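Local structure of solute-binding protein (Thermoactinomyces vulgaris, 2ZYO) at residues A[332-335]-A[336-339]; A[373-377]-A[378-382]. The protein binds maltodextrins, here maltotetraose, and cyclodextrins, probably as the extracellular receptor that hands these sugars to a membrane transporter for uptake. All coordinates share one frame; numbering follows the deposited sequence.

Contact 1. Residues A[332-335]-A[336-339]; sequences KNNP and VVNG
Asn334 meets Val336 and Val337 as the chain turns from helix 329-332 into helix 338-344. Its carbon CG lies anti to the backbone N (chi1 -170°), which brings the amide forward beside the residues that follow. OD1 accepts from Val336 N at 3.1 Å, with that N tilted only 19° from the amide plane, and closes an Asx turn around Pro335. Asparagine suits this place because its short side chain places a carbonyl oxygen just where the N-H two residues ahead can meet it. Proline suits the next one: its ring already holds phi near the value the turn needs, and it has no N-H to satisfy. The backbone O of Asn334 is gripped twice. Asn338 N comes almost straight at it at 2.9 Å, whereas Val337 N, at 3.1 Å, lies well above the carbonyl plane. CG2 of Val337 packs against the amide carbon CG of Asn334 at 3.6 Å, and both side chains also rest on Phe313 of helix 306-316. Val336 packs instead on Ile252 and Gln256 of helix 252-257 and on Val262 and Val264 of strand 262-265, where a compact branched residue fits between helix and strand. Asn338 meets Lys332 through its amide. The amide lies face-on to the Lys332 carbonyl, with Lys332 O 3.1 Å above Asn338 CG and no hydrogen bond between them, while OD1 of Asn338 lies 3.2 Å from Lys332 CA. The electron-rich oxygen over the electron-poor amide carbon is probably mildly favourable. Taken together, polar bonds set the path of the backbone here and the valines tie it to the fold, so a surface turn has a defined shape although few of its residues are buried.

Contact 2. Residues A[373-377]-A[378-382]; sequences GKQTP and EQALN
Thr376 and Gln379 grip each other reciprocally where helix 377-394 begins. Gln379 OE1 accepts from Thr376 N at 3.0 Å along a nearly straight N-H (174°), and in return Thr376 OG1 accepts from Gln379 N at 3.2 Å. Threonine suits the N-cap because a chi1 of 66° sets OG1 between its own backbone N and carbonyl carbon, where it can accept from Gln379 N, one of the first-turn N-H groups with no earlier helical carbonyl to use. Glutamine three residues on has an extended chain long enough to carry its amide oxygen back to the N-H of Thr376, and its CG passes 3.2 Å from OG1. Regular helix bonds start at once: Ala380 N donates to Thr376 O at 2.9 Å and Leu381 N to Pro377 O. Pro377, first in the helix, gives up an N-H the helix would not have used, and its ring lies on Met212, Asn213 and Gln216 of helix 206-220.

Just ahead of the cap, Gln375 leans over the first turn. Its OE1 stands 3.8 Å from Ala380 CA, its CB is 4.2 Å from Ala380 CB, and its amide plane is 32° from that of Gln379. NE2 bonds to Asp383 OD2, and its side chain also touches Phe369 of helix 360-371. With a leucine in its place, the Asp383 carboxylate would probably be left without this N-H partner. Farther out, small Ala380 lets helix 377-394 come close to Ala366 and Val370 of helix 360-371, while Leu381 reaches Ile363 and Met212. The pair of crossed bonds is the classic capping box, here starting the C-terminal helix shortly after the Schellman motif that ends helix 360-371 at Gly373.

Contacts 1 and 2 are separate helix starts, met one after the other along the chain: their centres are 39 Å apart and their nearest atoms about 27 Å, so neither touches the other. An Asx turn leads up to the helix in 332-339, whereas a side-chain capping box opens the one in 373-382. Neither contributes a residue to the sugar pocket. The side chain of Leu381 in contact 2 is about 14 Å from a bound glucose unit, and the helix it packs on, 360-371, carries the pocket residues Trp360 and Asn364. Contact 1 has a comparable indirect neighbour: Val336 rests on helix 252-257, which follows closely after the pocket residue Trp250.

Contact 1. Residues A[332-335]-A[336-339]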
ATOM      1  N   LYS A 332      11.840 -12.787  -8.249  1.00 19.26           N
ATOM      2  CA  LYS A 332      11.651 -14.106  -7.641  1.00 19.45           C
ATOM      3  C   LYS A 332      12.873 -14.644  -6.894  1.00 19.44           C
ATOM      4  O   LYS A 332      12.727 -15.400  -5.931  1.00 18.97           O
ATOM      5  CB  LYS A 332      11.176 -15.120  -8.686  1.00 19.90           C
ATOM      6  CG  LYS A 332       9.802 -14.805  -9.269  1.00 23.24           C
ATOM      7  CD  LYS A 332       9.319 -15.892 -10.218  1.00 26.39           C
ATOM      8  CE  LYS A 332       8.670 -17.054  -9.475  1.00 27.58           C
ATOM      9  NZ  LYS A 332       7.401 -16.674  -8.787  1.00 29.01           N
ATOM     10  N   ASN A 333      14.067 -14.260  -7.339  1.00 19.39           N
ATOM     11  CA  ASN A 333      15.302 -14.755  -6.726  1.00 20.76           C
ATOM     12  C   ASN A 333      15.990 -13.745  -5.803  1.00 20.49           C
ATOM     13  O   ASN A 333      17.135 -13.948  -5.383  1.00 20.71           O
ATOM     14  CB  ASN A 333      16.265 -15.276  -7.799  1.00 21.72           C
ATOM     15  CG  ASN A 333      15.676 -16.422  -8.616  1.00 24.51           C
ATOM     16  OD1 ASN A 333      14.622 -16.971  -8.282  1.00 25.91           O
ATOM     17  ND2 ASN A 333      16.356 -16.784  -9.696  1.00 26.63           N
ATOM     18  N   ASN A 334      15.279 -12.664  -5.487  1.00 18.96           N
ATOM     19  CA  ASN A 334      15.739 -11.676  -4.516  1.00 19.39           C
ATOM     20  C   ASN A 334      15.133 -11.966  -3.138  1.00 19.91           C
ATOM     21  O   ASN A 334      13.913 -11.882  -2.971  1.00 18.64           O
ATOM     22  CB  ASN A 334      15.380 -10.260  -4.982  1.00 18.35           C
ATOM     23  CG  ASN A 334      16.041  -9.173  -4.144  1.00 19.99           C
ATOM     24  OD1 ASN A 334      16.174  -9.293  -2.924  1.00 19.77           O
ATOM     25  ND2 ASN A 334      16.447  -8.097  -4.801  1.00 18.69           N
ATOM     26  N   PRO A 335      15.986 -12.300  -2.148  1.00 21.02           N
ATOM     27  CA  PRO A 335      15.549 -12.758  -0.821  1.00 21.46           C
ATOM     28  C   PRO A 335      14.776 -11.729   0.007  1.00 21.01           C
ATOM     29  O   PRO A 335      14.100 -12.100   0.967  1.00 23.02           O
ATOM     30  CB  PRO A 335      16.869 -13.106  -0.120  1.00 21.84           C
ATOM     31  CG  PRO A 335      17.894 -12.289  -0.815  1.00 22.54           C
ATOM     32  CD  PRO A 335      17.457 -12.261  -2.248  1.00 21.86           C
ATOM     33  N   VAL A 336      14.877 -10.452  -0.349  1.00 20.89           N
ATOM     34  CA  VAL A 336      14.185  -9.410   0.403  1.00 19.83           C
ATOM     35  C   VAL A 336      13.062  -8.769  -0.424  1.00 19.13           C
ATOM     36  O   VAL A 336      12.491  -7.744  -0.035  1.00 18.05           O
ATOM     37  CB  VAL A 336      15.163  -8.338   0.952  1.00 22.36           C
ATOM     38  CG1 VAL A 336      14.594  -7.720   2.192  1.00 25.82           C
ATOM     39  CG2 VAL A 336      16.519  -8.955   1.292  1.00 25.12           C
ATOM     40  N   VAL A 337      12.740  -9.398  -1.554  1.00 15.95           N
ATOM     41  CA  VAL A 337      11.718  -8.888  -2.471  1.00 15.55           C
ATOM     42  C   VAL A 337      10.652  -9.948  -2.780  1.00 14.48           C
ATOM     43  O   VAL A 337       9.452  -9.658  -2.746  1.00 13.58           O
ATOM     44  CB  VAL A 337      12.361  -8.342  -3.782  1.00 16.02           C
ATOM     45  CG1 VAL A 337      11.311  -8.078  -4.853  1.00 16.00           C
ATOM     46  CG2 VAL A 337      13.160  -7.074  -3.496  1.00 16.87           C
ATOM     47  N   ASN A 338      11.102 -11.170  -3.060  1.00 15.61           N
ATOM     48  CA  ASN A 338      10.230 -12.273  -3.480  1.00 15.69           C
ATOM     49  C   ASN A 338       9.012 -12.489  -2.575  1.00 14.90           C
ATOM     50  O   ASN A 338       7.889 -12.624  -3.065  1.00 13.83           O
ATOM     51  CB  ASN A 338      11.048 -13.565  -3.615  1.00 19.39           C
ATOM     52  CG  ASN A 338      10.260 -14.708  -4.238  1.00 23.64           C
ATOM     53  OD1 ASN A 338       9.570 -14.537  -5.244  1.00 25.41           O
ATOM     54  ND2 ASN A 338      10.385 -15.892  -3.652  1.00 24.87           N
ATOM     55  N   GLY A 339       9.240 -12.507  -1.261  1.00 14.53           N
ATOM     56  CA  GLY A 339       8.171 -12.698  -0.279  1.00 14.60           C
ATOM     57  C   GLY A 339       7.109 -11.614  -0.302  1.00 13.82           C
ATOM     58  O   GLY A 339       5.915 -11.901  -0.168  1.00 14.47           O
TER

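Contact 2. Residues A[373-377]-A[378-382]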
ATOM      1  N   GLY A 373      -7.800  -3.842  27.203  1.00 18.70           N
ATOM      2  CA  GLY A 373      -8.844  -4.537  27.954  1.00 19.50           C
ATOM      3  C   GLY A 373      -9.917  -3.614  28.505  1.00 20.18           C
ATOM      4  O   GLY A 373     -10.627  -3.968  29.449  1.00 21.07           O
ATOM      5  N   LYS A 374     -10.037  -2.431  27.908  1.00 20.15           N
ATOM      6  CA  LYS A 374     -11.025  -1.443  28.336  1.00 20.09           C
ATOM      7  C   LYS A 374     -12.416  -1.777  27.808  1.00 19.98           C
ATOM      8  O   LYS A 374     -13.422  -1.483  28.459  1.00 21.19           O
ATOM      9  CB  LYS A 374     -10.609  -0.036  27.902  1.00 21.51           C
ATOM     10  CG  LYS A 374      -9.421   0.514  28.675  1.00 23.43           C
ATOM     11  CD  LYS A 374      -9.080   1.932  28.258  1.00 26.90           C
ATOM     12  CE  LYS A 374      -7.903   2.464  29.063  1.00 27.95           C
ATOM     13  NZ  LYS A 374      -7.486   3.819  28.616  1.00 29.05           N
ATOM     14  N   GLN A 375     -12.462  -2.389  26.626  1.00 18.02           N
ATOM     15  CA  GLN A 375     -13.717  -2.791  25.997  1.00 17.19           C
ATOM     16  C   GLN A 375     -13.612  -4.166  25.353  1.00 14.62           C
ATOM     17  O   GLN A 375     -12.521  -4.613  24.996  1.00 14.95           O
ATOM     18  CB  GLN A 375     -14.130  -1.777  24.931  1.00 18.43           C
ATOM     19  CG  GLN A 375     -14.698  -0.485  25.476  1.00 19.86           C
ATOM     20  CD  GLN A 375     -15.144   0.446  24.376  1.00 18.87           C
ATOM     21  OE1 GLN A 375     -14.338   0.886  23.556  1.00 21.87           O
ATOM     22  NE2 GLN A 375     -16.435   0.752  24.347  1.00 20.76           N
ATOM     23  N   THR A 376     -14.755  -4.831  25.205  1.00 13.20           N
ATOM     24  CA  THR A 376     -14.819  -6.087  24.466  1.00 12.72           C
ATOM     25  C   THR A 376     -14.724  -5.774  22.969  1.00 12.87           C
ATOM     26  O   THR A 376     -15.030  -4.653  22.556  1.00 14.02           O
ATOM     27  CB  THR A 376     -16.129  -6.864  24.740  1.00 14.33           C
ATOM     28  OG1 THR A 376     -17.244  -6.133  24.215  1.00 15.26           O
ATOM     29  CG2 THR A 376     -16.328  -7.109  26.238  1.00 15.43           C
ATOM     30  N   PRO A 377     -14.276  -6.749  22.156  1.00 12.95           N
ATOM     31  CA  PRO A 377     -14.287  -6.589  20.701  1.00 13.72           C
ATOM     32  C   PRO A 377     -15.602  -6.027  20.147  1.00 13.25           C
ATOM     33  O   PRO A 377     -15.572  -5.074  19.367  1.00 14.23           O
ATOM     34  CB  PRO A 377     -14.046  -8.015  20.205  1.00 12.58           C
ATOM     35  CG  PRO A 377     -13.157  -8.587  21.247  1.00 13.44           C
ATOM     36  CD  PRO A 377     -13.688  -8.043  22.548  1.00 12.37           C
ATOM     37  N   GLU A 378     -16.734  -6.597  20.563  1.00 14.20           N
ATOM     38  CA  GLU A 378     -18.053  -6.164  20.088  1.00 16.55           C
ATOM     39  C   GLU A 378     -18.347  -4.703  20.438  1.00 15.59           C
ATOM     40  O   GLU A 378     -18.809  -3.943  19.586  1.00 15.47           O
ATOM     41  CB  GLU A 378     -19.154  -7.076  20.638  1.00 19.11           C
ATOM     42  CG  GLU A 378     -20.550  -6.806  20.076  1.00 25.14           C
ATOM     43  CD  GLU A 378     -21.605  -7.723  20.669  1.00 29.07           C
ATOM     44  OE1 GLU A 378     -21.505  -8.957  20.480  1.00 32.24           O
ATOM     45  OE2 GLU A 378     -22.541  -7.210  21.323  1.00 31.03           O
ATOM     46  N   GLN A 379     -18.077  -4.326  21.689  1.00 14.58           N
ATOM     47  CA  GLN A 379     -18.308  -2.960  22.172  1.00 15.60           C
ATOM     48  C   GLN A 379     -17.441  -1.942  21.431  1.00 14.27           C
ATOM     49  O   GLN A 379     -17.929  -0.889  21.017  1.00 14.73           O
ATOM     50  CB  GLN A 379     -18.045  -2.863  23.681  1.00 16.35           C
ATOM     51  CG  GLN A 379     -19.061  -3.579  24.567  1.00 20.51           C
ATOM     52  CD  GLN A 379     -18.583  -3.745  26.007  1.00 22.57           C
ATOM     53  OE1 GLN A 379     -17.378  -3.783  26.281  1.00 23.18           O
ATOM     54  NE2 GLN A 379     -19.530  -3.852  26.933  1.00 23.39           N
ATOM     55  N   ALA A 380     -16.159  -2.266  21.268  1.00 12.91           N
ATOM     56  CA  ALA A 380     -15.209  -1.375  20.605  1.00 12.99           C
ATOM     57  C   ALA A 380     -15.553  -1.168  19.133  1.00 11.68           C
ATOM     58  O   ALA A 380     -15.474  -0.046  18.628  1.00 13.40           O
ATOM     59  CB  ALA A 380     -13.789  -1.895  20.756  1.00 13.12           C
ATOM     60  N   LEU A 381     -15.943  -2.247  18.456  1.00 11.88           N
ATOM     61  CA  LEU A 381     -16.297  -2.173  17.039  1.00 10.99           C
ATOM     62  C   LEU A 381     -17.604  -1.420  16.817  1.00 11.73           C
ATOM     63  O   LEU A 381     -17.707  -0.625  15.883  1.00 12.95           O
ATOM     64  CB  LEU A 381     -16.371  -3.567  16.410  1.00  9.56           C
ATOM     65  CG  LEU A 381     -15.054  -4.333  16.233  1.00 10.76           C
ATOM     66  CD1 LEU A 381     -15.340  -5.733  15.728  1.00 10.49           C
ATOM     67  CD2 LEU A 381     -14.086  -3.607  15.302  1.00 10.33           C
ATOM     68  N   ASN A 382     -18.591  -1.668  17.676  1.00 12.57           N
ATOM     69  CA  ASN A 382     -19.860  -0.946  17.618  1.00 13.16           C
ATOM     70  C   ASN A 382     -19.662   0.556  17.772  1.00 13.51           C
ATOM     71  O   ASN A 382     -20.237   1.345  17.017  1.00 14.22           O
ATOM     72  CB  ASN A 382     -20.836  -1.469  18.676  1.00 15.18           C
ATOM     73  CG  ASN A 382     -21.527  -2.753  18.251  1.00 18.90           C
ATOM     74  OD1 ASN A 382     -21.496  -3.141  17.079  1.00 21.25           O
ATOM     75  ND2 ASN A 382     -22.170  -3.417  19.207  1.00 19.85           N
TER